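Local structure of cellulase (Bacillus sp. BG-CS10, 5E09) at residues L100-D105 with A126-L131; W109-E114 with E149-R154; E119-Y124 with E168-A173; A173-V178 with R188-P193. The protein probably catalyses endo-hydrolysis of beta-1,4-glucosidic bonds in cellulose, joining a family 5 glycoside hydrolase barrel to carbohydrate-binding modules. All coordinates share one frame; numbering follows the deposited sequence.

Contact 1 of 4, residues L100-D105 with A126-L131; sequences LNLHHD and ALWEQL
Leu102 reaches from the loop into the inner side of helix 126-131, and its two methyl branches divide the work. CD2 slips between two helix leucines one turn apart, meeting CD1 of Leu127 at 3.5 Å and CD1 of Leu131 at 4.0 Å. The rest of the side chain lies obliquely against the five-membered end of the Trp128 indole and its junction, with Leu102 CG 3.7 Å from Trp128 CE2. One indole face thus receives both Leu102 CD2 and Leu131 CD1, each offset toward the rim. With its CG beside the backbone N and anti to the carbonyl carbon (chi1 -83°), Trp128 leaves the flank of the helix and brings the far end of its ring to the end of strand 97-100. There CH2 approaches Leu100 O at 3.9 Å, the oxygen lying near the plane at the ring edge, while NE1 is bonded to Ser146 O. A tryptophan suits this place because one flat group packs against Leu102 and Leu131 while its NE1 still donates to Ser146 O; an alanine here would probably open a gap beside Leu102 and leave Ser146 O without its indole donor. Asn101 points the opposite way, its ND2 giving a 3.2 Å hydrogen bond in the ring plane of His103 to ND1, while its OD1 accepts from Val62 N. Leu100 completes the apolar side, its CD2 4.4 Å from Leu131 CD2. Aliphatic residues turned to a helix, with polar ones facing the interior at the strand's C-terminal end, are characteristic of the (beta/alpha)8 barrel of family 5 glycoside hydrolases.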
# COMPACT_ATOMS: atom_id res chain seq x y z
N LEU A 100 -19.35 2.39 -4.20
CA LEU A 100 -19.89 1.88 -2.94
C LEU A 100 -19.99 0.35 -2.95
O LEU A 100 -20.37 -0.24 -3.96
CB LEU A 100 -21.27 2.49 -2.68
CG LEU A 100 -22.00 2.03 -1.42
CD1 LEU A 100 -21.30 2.57 -0.19
CD2 LEU A 100 -23.46 2.46 -1.44
N ASN A 101 -19.65 -0.29 -1.83
CA ASN A 101 -19.66 -1.76 -1.79
C ASN A 101 -20.23 -2.41 -0.53
O ASN A 101 -20.77 -1.73 0.35
CB ASN A 101 -18.24 -2.31 -2.01
CG ASN A 101 -17.30 -2.09 -0.82
OD1 ASN A 101 -17.71 -1.80 0.31
ND2 ASN A 101 -16.01 -2.26 -1.09
N LEU A 102 -19.92 -3.70 -0.42
CA LEU A 102 -20.13 -4.54 0.74
C LEU A 102 -18.64 -4.79 0.95
O LEU A 102 -17.95 -5.15 0.00
CB LEU A 102 -20.85 -5.83 0.35
CG LEU A 102 -22.23 -5.67 -0.28
CD1 LEU A 102 -22.79 -7.03 -0.69
CD2 LEU A 102 -23.18 -4.95 0.66
N HIS A 103 -18.14 -4.62 2.16
CA HIS A 103 -16.72 -4.80 2.39
C HIS A 103 -16.27 -6.00 3.21
O HIS A 103 -16.07 -7.03 2.66
CB HIS A 103 -16.10 -3.52 2.94
CG HIS A 103 -14.66 -3.37 2.62
ND1 HIS A 103 -14.20 -2.99 1.39
CD2 HIS A 103 -13.56 -3.53 3.39
CE1 HIS A 103 -12.89 -2.93 1.41
NE2 HIS A 103 -12.48 -3.25 2.61
N HIS A 104 -16.13 -5.86 4.50
CA HIS A 104 -15.68 -6.97 5.33
C HIS A 104 -16.70 -8.06 5.45
O HIS A 104 -16.42 -9.14 5.87
CB HIS A 104 -15.09 -6.51 6.65
CG HIS A 104 -13.78 -5.83 6.49
ND1 HIS A 104 -12.77 -6.35 5.72
CD2 HIS A 104 -13.33 -4.66 6.96
CE1 HIS A 104 -11.75 -5.53 5.74
NE2 HIS A 104 -12.06 -4.50 6.49
N ASP A 105 -17.91 -7.73 5.06
CA ASP A 105 -18.98 -8.72 5.02
C ASP A 105 -18.54 -9.97 4.27
O ASP A 105 -19.03 -11.06 4.53
CB ASP A 105 -20.22 -8.13 4.35
CG ASP A 105 -20.72 -6.89 5.04
OD1 ASP A 105 -21.32 -7.01 6.13
OD2 ASP A 105 -20.52 -5.78 4.49
N ALA A 126 -31.14 -8.86 0.41
CA ALA A 126 -31.74 -7.78 1.20
C ALA A 126 -30.87 -6.52 1.18
O ALA A 126 -31.37 -5.39 1.03
CB ALA A 126 -31.98 -8.24 2.63
N LEU A 127 -29.56 -6.73 1.33
CA LEU A 127 -28.60 -5.63 1.29
C LEU A 127 -28.64 -4.89 -0.02
O LEU A 127 -28.85 -3.67 -0.05
CB LEU A 127 -27.18 -6.14 1.53
CG LEU A 127 -26.69 -6.16 2.98
CD1 LEU A 127 -25.21 -6.52 3.04
CD2 LEU A 127 -26.95 -4.81 3.63
N TRP A 128 -28.45 -5.60 -1.13
CA TRP A 128 -28.39 -4.90 -2.40
C TRP A 128 -29.76 -4.39 -2.85
O TRP A 128 -29.84 -3.49 -3.69
CB TRP A 128 -27.74 -5.77 -3.48
CG TRP A 128 -26.24 -5.68 -3.41
CD1 TRP A 128 -25.36 -6.69 -3.13
CD2 TRP A 128 -25.46 -4.48 -3.57
NE1 TRP A 128 -24.08 -6.19 -3.13
CE2 TRP A 128 -24.11 -4.87 -3.39
CE3 TRP A 128 -25.76 -3.15 -3.85
CZ2 TRP A 128 -23.07 -3.93 -3.49
CZ3 TRP A 128 -24.72 -2.23 -3.95
CH2 TRP A 128 -23.39 -2.63 -3.77
N GLU A 129 -30.83 -4.92 -2.28
CA GLU A 129 -32.16 -4.36 -2.51
C GLU A 129 -32.28 -3.00 -1.82
O GLU A 129 -32.68 -2.01 -2.44
CB GLU A 129 -33.25 -5.31 -2.03
CG GLU A 129 -33.62 -6.39 -3.04
CD GLU A 129 -34.54 -7.45 -2.46
OE1 GLU A 129 -34.81 -7.41 -1.24
OE2 GLU A 129 -34.99 -8.33 -3.22
N GLN A 130 -31.93 -2.95 -0.53
CA GLN A 130 -31.99 -1.67 0.19
C GLN A 130 -31.06 -0.62 -0.42
O GLN A 130 -31.43 0.55 -0.55
CB GLN A 130 -31.66 -1.86 1.67
CG GLN A 130 -32.65 -2.70 2.43
CD GLN A 130 -32.20 -2.99 3.84
OE1 GLN A 130 -32.28 -2.13 4.72
NE2 GLN A 130 -31.72 -4.20 4.08
N LEU A 131 -29.86 -1.04 -0.81
CA LEU A 131 -28.90 -0.13 -1.44
C LEU A 131 -29.39 0.34 -2.81
O LEU A 131 -29.27 1.52 -3.14
CB LEU A 131 -27.52 -0.78 -1.58
CG LEU A 131 -26.83 -1.16 -0.27
CD1 LEU A 131 -25.53 -1.89 -0.52
CD2 LEU A 131 -26.57 0.06 0.57

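Contact 2 of 4, residues W109-E114 with E149-R154; sequences WIYNME and EPRFTR
Tyr111 O is gripped twice by Thr153. The backbone N of Thr153 donates to it over 3.1 Å, somewhat bent at 140°, and the hydroxyl OG1 adds a second bond of 3.0 Å from above the carbonyl plane. A chi1 of -45° sets OG1 beside its own backbone N, which is why one residue can offer both donors to the same oxygen; a threonine serves well here, having the hydroxyl for the bond and a methyl to turn elsewhere. Weaker CA-H...O contacts reinforce the pairing: Phe152 CA lies 3.4 Å from Tyr111 O, and Tyr111 CA sits at the same distance from Arg151 O. Together they lock segment 109-114 to the loop that follows the fourth barrel strand, 142-145. Glu149 and Pro150 at the head of that loop belong to the Asn-Glu-Pro sequence characteristic of family 5 glycoside hydrolases. Farther out, the Tyr111 ring lies over the peptide between Phe152 and Thr153, with Thr153 N above the ring centre, 3.6 Å from its plane. Arg151, its chain bent at chi3, brings NH1 obliquely to within 4.0 Å of Tyr111 CE1. Phe152 turns into the interior instead, presenting its ring edge to the carbonyl oxygens of Ile110 and Tyr111. Met113, modelled as selenomethionine with the exact position of its end in some doubt, makes an oblique Met-aromatic contact, SE being 5.4 Å from the Phe152 ring centroid, and Ile110 CG2 rests more loosely against CE1 of that ring. Behind them Phe166 of helix 161-181 meets Phe152 edge to face.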
# COMPACT_ATOMS: atom_id res chain seq x y z
N TRP A 109 -19.50 -12.87 6.86
CA TRP A 109 -20.68 -13.73 6.62
C TRP A 109 -21.03 -14.16 5.17
O TRP A 109 -22.01 -14.87 4.96
CB TRP A 109 -21.92 -13.11 7.28
CG TRP A 109 -22.26 -11.75 6.74
CD1 TRP A 109 -21.82 -10.55 7.20
CD2 TRP A 109 -23.13 -11.46 5.63
NE1 TRP A 109 -22.35 -9.53 6.45
CE2 TRP A 109 -23.16 -10.06 5.49
CE3 TRP A 109 -23.88 -12.25 4.75
CZ2 TRP A 109 -23.91 -9.43 4.49
CZ3 TRP A 109 -24.62 -11.62 3.77
CH2 TRP A 109 -24.63 -10.23 3.65
N ILE A 110 -20.24 -13.74 4.18
CA ILE A 110 -20.45 -14.09 2.77
C ILE A 110 -19.64 -15.36 2.49
O ILE A 110 -20.06 -16.25 1.75
CB ILE A 110 -19.99 -12.97 1.83
CG1 ILE A 110 -20.72 -11.66 2.15
CG2 ILE A 110 -20.22 -13.37 0.38
CD1 ILE A 110 -20.33 -10.51 1.26
N TYR A 111 -18.48 -15.39 3.13
CA TYR A 111 -17.49 -16.47 3.10
C TYR A 111 -18.07 -17.88 3.29
O TYR A 111 -17.50 -18.86 2.81
CB TYR A 111 -16.46 -16.15 4.19
CG TYR A 111 -15.39 -17.18 4.48
CD1 TYR A 111 -14.19 -17.17 3.78
CD2 TYR A 111 -15.55 -18.09 5.51
CE1 TYR A 111 -13.19 -18.09 4.06
CE2 TYR A 111 -14.55 -19.01 5.80
CZ TYR A 111 -13.37 -19.00 5.07
OH TYR A 111 -12.38 -19.91 5.35
N ASN A 112 -19.22 -17.95 3.95
CA ASN A 112 -19.78 -19.22 4.41
C ASN A 112 -20.91 -19.75 3.55
O ASN A 112 -21.88 -20.31 4.06
CB ASN A 112 -20.29 -19.05 5.84
CG ASN A 112 -19.32 -19.56 6.87
OD1 ASN A 112 -19.44 -20.69 7.34
ND2 ASN A 112 -18.33 -18.73 7.22
N MSE A 113 -20.79 -19.60 2.24
CA MSE A 113 -21.91 -19.88 1.37
C MSE A 113 -22.13 -21.36 1.11
O MSE A 113 -23.27 -21.81 1.01
CB MSE A 113 -21.73 -19.15 0.05
CG MSE A 113 -23.02 -18.66 -0.50
SE MSE A 113 -22.69 -17.59 -2.04
CE MSE A 113 -24.51 -17.11 -2.44
N GLU A 114 -21.04 -22.10 1.01
CA GLU A 114 -21.10 -23.55 0.81
C GLU A 114 -21.98 -24.24 1.85
O GLU A 114 -22.74 -25.15 1.52
CB GLU A 114 -19.68 -24.14 0.85
CG GLU A 114 -19.60 -25.61 0.50
CD GLU A 114 -18.16 -26.09 0.35
OE1 GLU A 114 -17.24 -25.26 0.49
OE2 GLU A 114 -17.95 -27.29 0.10
N GLU A 149 -13.11 -8.24 -2.22
CA GLU A 149 -12.21 -9.40 -2.06
C GLU A 149 -12.92 -10.70 -1.69
O GLU A 149 -12.70 -11.23 -0.60
CB GLU A 149 -11.13 -9.08 -1.01
CG GLU A 149 -10.26 -7.88 -1.40
CD GLU A 149 -9.00 -7.73 -0.55
OE1 GLU A 149 -8.86 -8.47 0.45
OE2 GLU A 149 -8.15 -6.87 -0.89
N PRO A 150 -13.77 -11.22 -2.59
CA PRO A 150 -14.54 -12.43 -2.31
C PRO A 150 -13.66 -13.64 -2.02
O PRO A 150 -12.75 -13.94 -2.79
CB PRO A 150 -15.34 -12.65 -3.60
CG PRO A 150 -15.29 -11.36 -4.33
CD PRO A 150 -13.98 -10.74 -3.97
N ARG A 151 -13.93 -14.32 -0.91
CA ARG A 151 -13.23 -15.54 -0.56
C ARG A 151 -14.24 -16.49 0.07
O ARG A 151 -15.24 -16.05 0.63
CB ARG A 151 -12.07 -15.24 0.40
CG ARG A 151 -11.02 -16.34 0.51
CD ARG A 151 -10.00 -16.02 1.61
NE ARG A 151 -10.09 -14.62 2.02
CZ ARG A 151 -10.38 -14.22 3.25
NH1 ARG A 151 -10.59 -15.12 4.21
NH2 ARG A 151 -10.45 -12.93 3.52
N PHE A 152 -14.01 -17.80 -0.04
CA PHE A 152 -14.96 -18.75 0.52
C PHE A 152 -14.26 -19.85 1.29
O PHE A 152 -13.05 -20.03 1.15
CB PHE A 152 -15.85 -19.34 -0.57
CG PHE A 152 -16.59 -18.31 -1.36
CD1 PHE A 152 -17.79 -17.80 -0.89
CD2 PHE A 152 -16.07 -17.82 -2.54
CE1 PHE A 152 -18.47 -16.83 -1.61
CE2 PHE A 152 -16.75 -16.85 -3.26
CZ PHE A 152 -17.95 -16.36 -2.80
N THR A 153 -15.04 -20.56 2.10
CA THR A 153 -14.53 -21.59 3.00
C THR A 153 -13.67 -22.60 2.27
O THR A 153 -14.08 -23.21 1.28
CB THR A 153 -15.66 -22.34 3.71
OG1 THR A 153 -16.64 -21.41 4.19
CG2 THR A 153 -15.10 -23.13 4.89
N ARG A 154 -12.47 -22.77 2.79
CA ARG A 154 -11.45 -23.61 2.17
C ARG A 154 -11.57 -25.08 2.60
O ARG A 154 -11.73 -25.38 3.78
CB ARG A 154 -10.08 -23.04 2.52
CG ARG A 154 -8.96 -24.00 2.82
CD ARG A 154 -7.76 -23.16 3.23
NE ARG A 154 -6.54 -23.92 3.43
CZ ARG A 154 -5.33 -23.38 3.37
NH1 ARG A 154 -5.21 -22.08 3.10
NH2 ARG A 154 -4.24 -24.12 3.56

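Contact 3 of 4, residues E119-Y124 with E168-A173; sequences EVMAKY and EELNTA
Leu170 and Tyr124 bury the most surface here, and they meet twice. The CD2 methyl of Leu170 sits squarely over one face of the Tyr124 ring, 3.7 Å from its centroid and 9° off the normal, a well-centred CH-pi contact. The phenol then reaches past this methyl, and Tyr124 OH donates a 3.1 Å hydrogen bond to Leu170 O, coming from above the carbonyl plane. Tyr124 can span the distance because its CG is anti to the backbone N (chi1 -174°), throwing the ring across toward helix 168-173. A phenylalanine in its place, lacking the hydroxyl, would probably leave Leu170 O without this partner and the two segments joined here by packing alone. Met121, modelled as selenomethionine, is bent at chi2 and chi3 and curls toward Leu170 CD2 and Ala173 CB, where a small residue leaves room for it, though the exact position of its end is doubtful. The short segment axes approach to 11.2 Å and cross at -30°, in keeping with adjacent outer helices of the barrel. Chemically, dispersion contacts carry most of this interface, to which the phenol adds one specific polar link, from OH to a main-chain carbonyl.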
# COMPACT_ATOMS: atom_id res chain seq x y z
N GLU A 119 -29.32 -18.60 3.61
CA GLU A 119 -29.25 -17.41 4.46
C GLU A 119 -28.35 -16.34 3.85
O GLU A 119 -28.71 -15.16 3.82
CB GLU A 119 -28.74 -17.76 5.86
CG GLU A 119 -28.74 -16.56 6.80
CD GLU A 119 -28.03 -16.84 8.12
OE1 GLU A 119 -27.33 -17.87 8.21
OE2 GLU A 119 -28.18 -16.03 9.06
N VAL A 120 -27.19 -16.75 3.36
CA VAL A 120 -26.23 -15.81 2.79
C VAL A 120 -26.85 -15.09 1.58
O VAL A 120 -26.82 -13.86 1.50
CB VAL A 120 -24.93 -16.50 2.38
CG1 VAL A 120 -24.08 -15.58 1.51
CG2 VAL A 120 -24.15 -16.94 3.62
N MSE A 121 -27.41 -15.87 0.66
CA MSE A 121 -28.12 -15.29 -0.47
C MSE A 121 -29.24 -14.35 -0.03
O MSE A 121 -29.45 -13.30 -0.63
CB MSE A 121 -28.70 -16.38 -1.36
CG MSE A 121 -27.65 -17.22 -2.04
SE MSE A 121 -26.47 -16.15 -3.20
CE MSE A 121 -27.80 -15.66 -4.54
N ALA A 122 -29.94 -14.73 1.04
CA ALA A 122 -31.02 -13.90 1.55
C ALA A 122 -30.52 -12.53 2.04
O ALA A 122 -31.07 -11.49 1.67
CB ALA A 122 -31.76 -14.62 2.67
N LYS A 123 -29.47 -12.54 2.86
CA LYS A 123 -28.91 -11.30 3.41
C LYS A 123 -28.31 -10.43 2.32
O LYS A 123 -28.49 -9.22 2.31
CB LYS A 123 -27.82 -11.61 4.44
CG LYS A 123 -28.28 -12.36 5.66
CD LYS A 123 -27.16 -12.49 6.69
CE LYS A 123 -26.72 -11.14 7.21
NZ LYS A 123 -25.72 -11.26 8.31
N TYR A 124 -27.57 -11.06 1.42
CA TYR A 124 -26.94 -10.39 0.29
C TYR A 124 -27.99 -9.69 -0.57
O TYR A 124 -27.84 -8.51 -0.95
CB TYR A 124 -26.16 -11.42 -0.52
CG TYR A 124 -25.32 -10.88 -1.66
CD1 TYR A 124 -24.10 -10.26 -1.41
CD2 TYR A 124 -25.73 -11.03 -2.98
CE1 TYR A 124 -23.33 -9.78 -2.46
CE2 TYR A 124 -24.96 -10.56 -4.02
CZ TYR A 124 -23.77 -9.93 -3.76
OH TYR A 124 -23.01 -9.46 -4.80
N GLU A 168 -19.75 -16.24 -9.13
CA GLU A 168 -20.59 -15.92 -10.29
C GLU A 168 -22.05 -15.73 -9.88
O GLU A 168 -22.75 -14.87 -10.43
CB GLU A 168 -20.47 -16.99 -11.37
CG GLU A 168 -21.29 -16.65 -12.61
CD GLU A 168 -20.67 -17.18 -13.90
OE1 GLU A 168 -19.68 -17.94 -13.82
OE2 GLU A 168 -21.18 -16.83 -14.99
N GLU A 169 -22.51 -16.53 -8.92
CA GLU A 169 -23.89 -16.40 -8.44
C GLU A 169 -24.10 -15.10 -7.68
O GLU A 169 -25.14 -14.46 -7.81
CB GLU A 169 -24.27 -17.59 -7.57
CG GLU A 169 -24.39 -18.90 -8.34
CD GLU A 169 -24.25 -20.13 -7.45
OE1 GLU A 169 -24.56 -20.04 -6.24
OE2 GLU A 169 -23.81 -21.18 -7.96
N LEU A 170 -23.11 -14.70 -6.87
CA LEU A 170 -23.19 -13.43 -6.17
C LEU A 170 -23.23 -12.26 -7.16
O LEU A 170 -24.06 -11.36 -7.05
CB LEU A 170 -22.01 -13.27 -5.21
CG LEU A 170 -22.05 -14.13 -3.95
CD1 LEU A 170 -20.80 -13.87 -3.14
CD2 LEU A 170 -23.29 -13.83 -3.12
N ASN A 171 -22.31 -12.29 -8.12
CA ASN A 171 -22.20 -11.23 -9.11
C ASN A 171 -23.47 -11.13 -9.95
O ASN A 171 -23.98 -10.03 -10.19
CB ASN A 171 -20.97 -11.46 -10.01
CG ASN A 171 -19.67 -11.06 -9.32
OD1 ASN A 171 -19.66 -10.24 -8.41
ND2 ASN A 171 -18.56 -11.65 -9.77
N THR A 172 -24.00 -12.28 -10.36
CA THR A 172 -25.22 -12.34 -11.18
C THR A 172 -26.44 -11.86 -10.41
O THR A 172 -27.24 -11.06 -10.92
CB THR A 172 -25.46 -13.78 -11.69
OG1 THR A 172 -24.34 -14.18 -12.49
CG2 THR A 172 -26.71 -13.85 -12.52
N ALA A 173 -26.58 -12.33 -9.17
CA ALA A 173 -27.69 -11.90 -8.32
C ALA A 173 -27.66 -10.38 -8.10
O ALA A 173 -28.67 -9.69 -8.23
CB ALA A 173 -27.65 -12.63 -6.98

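Contact 4 of 4, residues A173-V178 with R188-P193; sequences AFYHIV and RPLVLP
Leu190 sends its side chain from the strand straight into the face of helix 173-178. Its CB is already near Phe174, 4.2 Å from CE2. Next comes CG, set beside the backbone N (chi1 -64°), where the chain forks toward different helix residues. On one branch CD1 meets Tyr175 CD1 at 3.6 Å, the two side chains crossing at about a right angle. On the other, CD2 touches both Phe174 CZ (3.7 Å) and Val178 CG1 (3.9 Å), residues one helical turn apart. Leucine suits this spot because its forked end lets one methyl meet Tyr175 while the other meets Phe174 and Val178. Two residues on, Leu192 brings CD2 to the edge of the Phe174 ring, 3.9 Å from CD2 of that ring, so both leucines share the phenylalanine. Tyr175 keeps its polar end out of the apolar cluster by bonding through OH to Asp216. Segment 173-178 runs nearly antiparallel to strand 190-193, at 171°, as expected of the beta-alpha-beta unit in which helix 161-181 leads from strand 142-145 to 190-193. Strand 190-193 lies between 142-145 and 219-225 in the barrel wall, and Trp128 of neighbouring helix 117-134 meets Phe174 edge to face.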
# COMPACT_ATOMS: atom_id res chain seq x y z
N ALA A 173 -26.58 -12.33 -9.17
CA ALA A 173 -27.69 -11.90 -8.32
C ALA A 173 -27.66 -10.38 -8.10
O ALA A 173 -28.67 -9.69 -8.23
CB ALA A 173 -27.65 -12.63 -6.98
N PHE A 174 -26.47 -9.88 -7.76
CA PHE A 174 -26.22 -8.45 -7.60
C PHE A 174 -26.67 -7.67 -8.85
O PHE A 174 -27.49 -6.73 -8.77
CB PHE A 174 -24.73 -8.25 -7.31
CG PHE A 174 -24.23 -6.85 -7.52
CD1 PHE A 174 -24.61 -5.82 -6.67
CD2 PHE A 174 -23.33 -6.58 -8.53
CE1 PHE A 174 -24.12 -4.54 -6.84
CE2 PHE A 174 -22.83 -5.29 -8.72
CZ PHE A 174 -23.23 -4.27 -7.87
N TYR A 175 -26.15 -8.09 -10.00
CA TYR A 175 -26.50 -7.50 -11.29
C TYR A 175 -28.01 -7.39 -11.46
O TYR A 175 -28.53 -6.30 -11.74
CB TYR A 175 -25.91 -8.32 -12.44
CG TYR A 175 -26.31 -7.80 -13.80
CD1 TYR A 175 -25.54 -6.84 -14.44
CD2 TYR A 175 -27.46 -8.26 -14.45
CE1 TYR A 175 -25.90 -6.35 -15.68
CE2 TYR A 175 -27.82 -7.77 -15.69
CZ TYR A 175 -27.04 -6.81 -16.30
OH TYR A 175 -27.39 -6.32 -17.54
N HIS A 176 -28.71 -8.50 -11.29
CA HIS A 176 -30.14 -8.51 -11.56
C HIS A 176 -30.93 -7.69 -10.55
O HIS A 176 -31.90 -7.05 -10.92
CB HIS A 176 -30.66 -9.94 -11.64
CG HIS A 176 -30.27 -10.64 -12.91
ND1 HIS A 176 -29.62 -11.85 -12.94
CD2 HIS A 176 -30.43 -10.27 -14.21
CE1 HIS A 176 -29.39 -12.20 -14.19
NE2 HIS A 176 -29.88 -11.26 -14.98
N ILE A 177 -30.52 -7.68 -9.29
CA ILE A 177 -31.17 -6.82 -8.31
C ILE A 177 -31.08 -5.34 -8.72
O ILE A 177 -32.09 -4.62 -8.80
CB ILE A 177 -30.57 -7.00 -6.91
CG1 ILE A 177 -30.96 -8.36 -6.33
CG2 ILE A 177 -31.02 -5.87 -5.97
CD1 ILE A 177 -30.07 -8.82 -5.19
N VAL A 178 -29.86 -4.90 -9.01
CA VAL A 178 -29.65 -3.51 -9.40
C VAL A 178 -30.39 -3.14 -10.69
O VAL A 178 -31.08 -2.12 -10.75
CB VAL A 178 -28.15 -3.19 -9.57
CG1 VAL A 178 -27.97 -1.77 -10.07
CG2 VAL A 178 -27.41 -3.40 -8.26
N ARG A 188 -26.66 2.31 -14.35
CA ARG A 188 -25.61 2.54 -13.38
C ARG A 188 -24.43 1.60 -13.64
O ARG A 188 -24.61 0.40 -13.78
CB ARG A 188 -26.13 2.34 -11.96
CG ARG A 188 -25.12 2.70 -10.89
CD ARG A 188 -25.74 2.72 -9.51
NE ARG A 188 -27.00 3.46 -9.46
CZ ARG A 188 -27.10 4.78 -9.43
NH1 ARG A 188 -26.01 5.55 -9.47
NH2 ARG A 188 -28.29 5.35 -9.37
N PRO A 189 -23.21 2.15 -13.73
CA PRO A 189 -22.03 1.29 -13.87
C PRO A 189 -21.87 0.35 -12.68
O PRO A 189 -22.06 0.74 -11.53
CB PRO A 189 -20.88 2.30 -13.95
CG PRO A 189 -21.52 3.50 -14.58
CD PRO A 189 -22.89 3.57 -13.96
N LEU A 190 -21.54 -0.90 -12.98
CA LEU A 190 -21.42 -1.93 -11.96
C LEU A 190 -20.00 -2.45 -11.96
O LEU A 190 -19.40 -2.62 -13.01
CB LEU A 190 -22.40 -3.07 -12.22
CG LEU A 190 -23.88 -2.70 -12.13
CD1 LEU A 190 -24.75 -3.91 -12.43
CD2 LEU A 190 -24.19 -2.12 -10.76
N VAL A 191 -19.46 -2.68 -10.77
CA VAL A 191 -18.07 -3.07 -10.65
C VAL A 191 -17.98 -4.49 -10.08
O VAL A 191 -18.51 -4.77 -9.01
CB VAL A 191 -17.29 -2.08 -9.75
CG1 VAL A 191 -15.84 -2.49 -9.62
CG2 VAL A 191 -17.39 -0.66 -10.31
N LEU A 192 -17.34 -5.39 -10.82
CA LEU A 192 -17.27 -6.79 -10.43
C LEU A 192 -15.85 -7.23 -10.16
O LEU A 192 -14.93 -6.93 -10.94
CB LEU A 192 -17.89 -7.68 -11.50
CG LEU A 192 -19.31 -7.33 -11.92
CD1 LEU A 192 -19.74 -8.18 -13.12
CD2 LEU A 192 -20.25 -7.53 -10.74
N PRO A 193 -15.65 -7.96 -9.06
CA PRO A 193 -14.33 -8.45 -8.66
C PRO A 193 -13.98 -9.84 -9.19
O PRO A 193 -14.87 -10.68 -9.38
CB PRO A 193 -14.43 -8.48 -7.14
CG PRO A 193 -15.88 -8.82 -6.90
CD PRO A 193 -16.66 -8.21 -8.02

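Leaving strand 97-100, the chain opens contacts 1, 2 and 3 in turn, through 100-105, 109-114 and 119-124, before closing any of them. Contact 1 closes first, when helix 117-134 returns to the loop after its own strand; contact 2 follows once strand 142-145 has been laid down, and contact 3 on helix 161-181. These three cross one another and none nests. Contact 4 opens where contact 3 ends, at shared Ala173, and closes the short return to strand 190-193. Leu127 packs on Trp109 and Leu102 on Tyr124, and segments 126-131 and 173-178 also touch, so the third, fourth and fifth strands of the barrel and the two helices between them form one continuous sector.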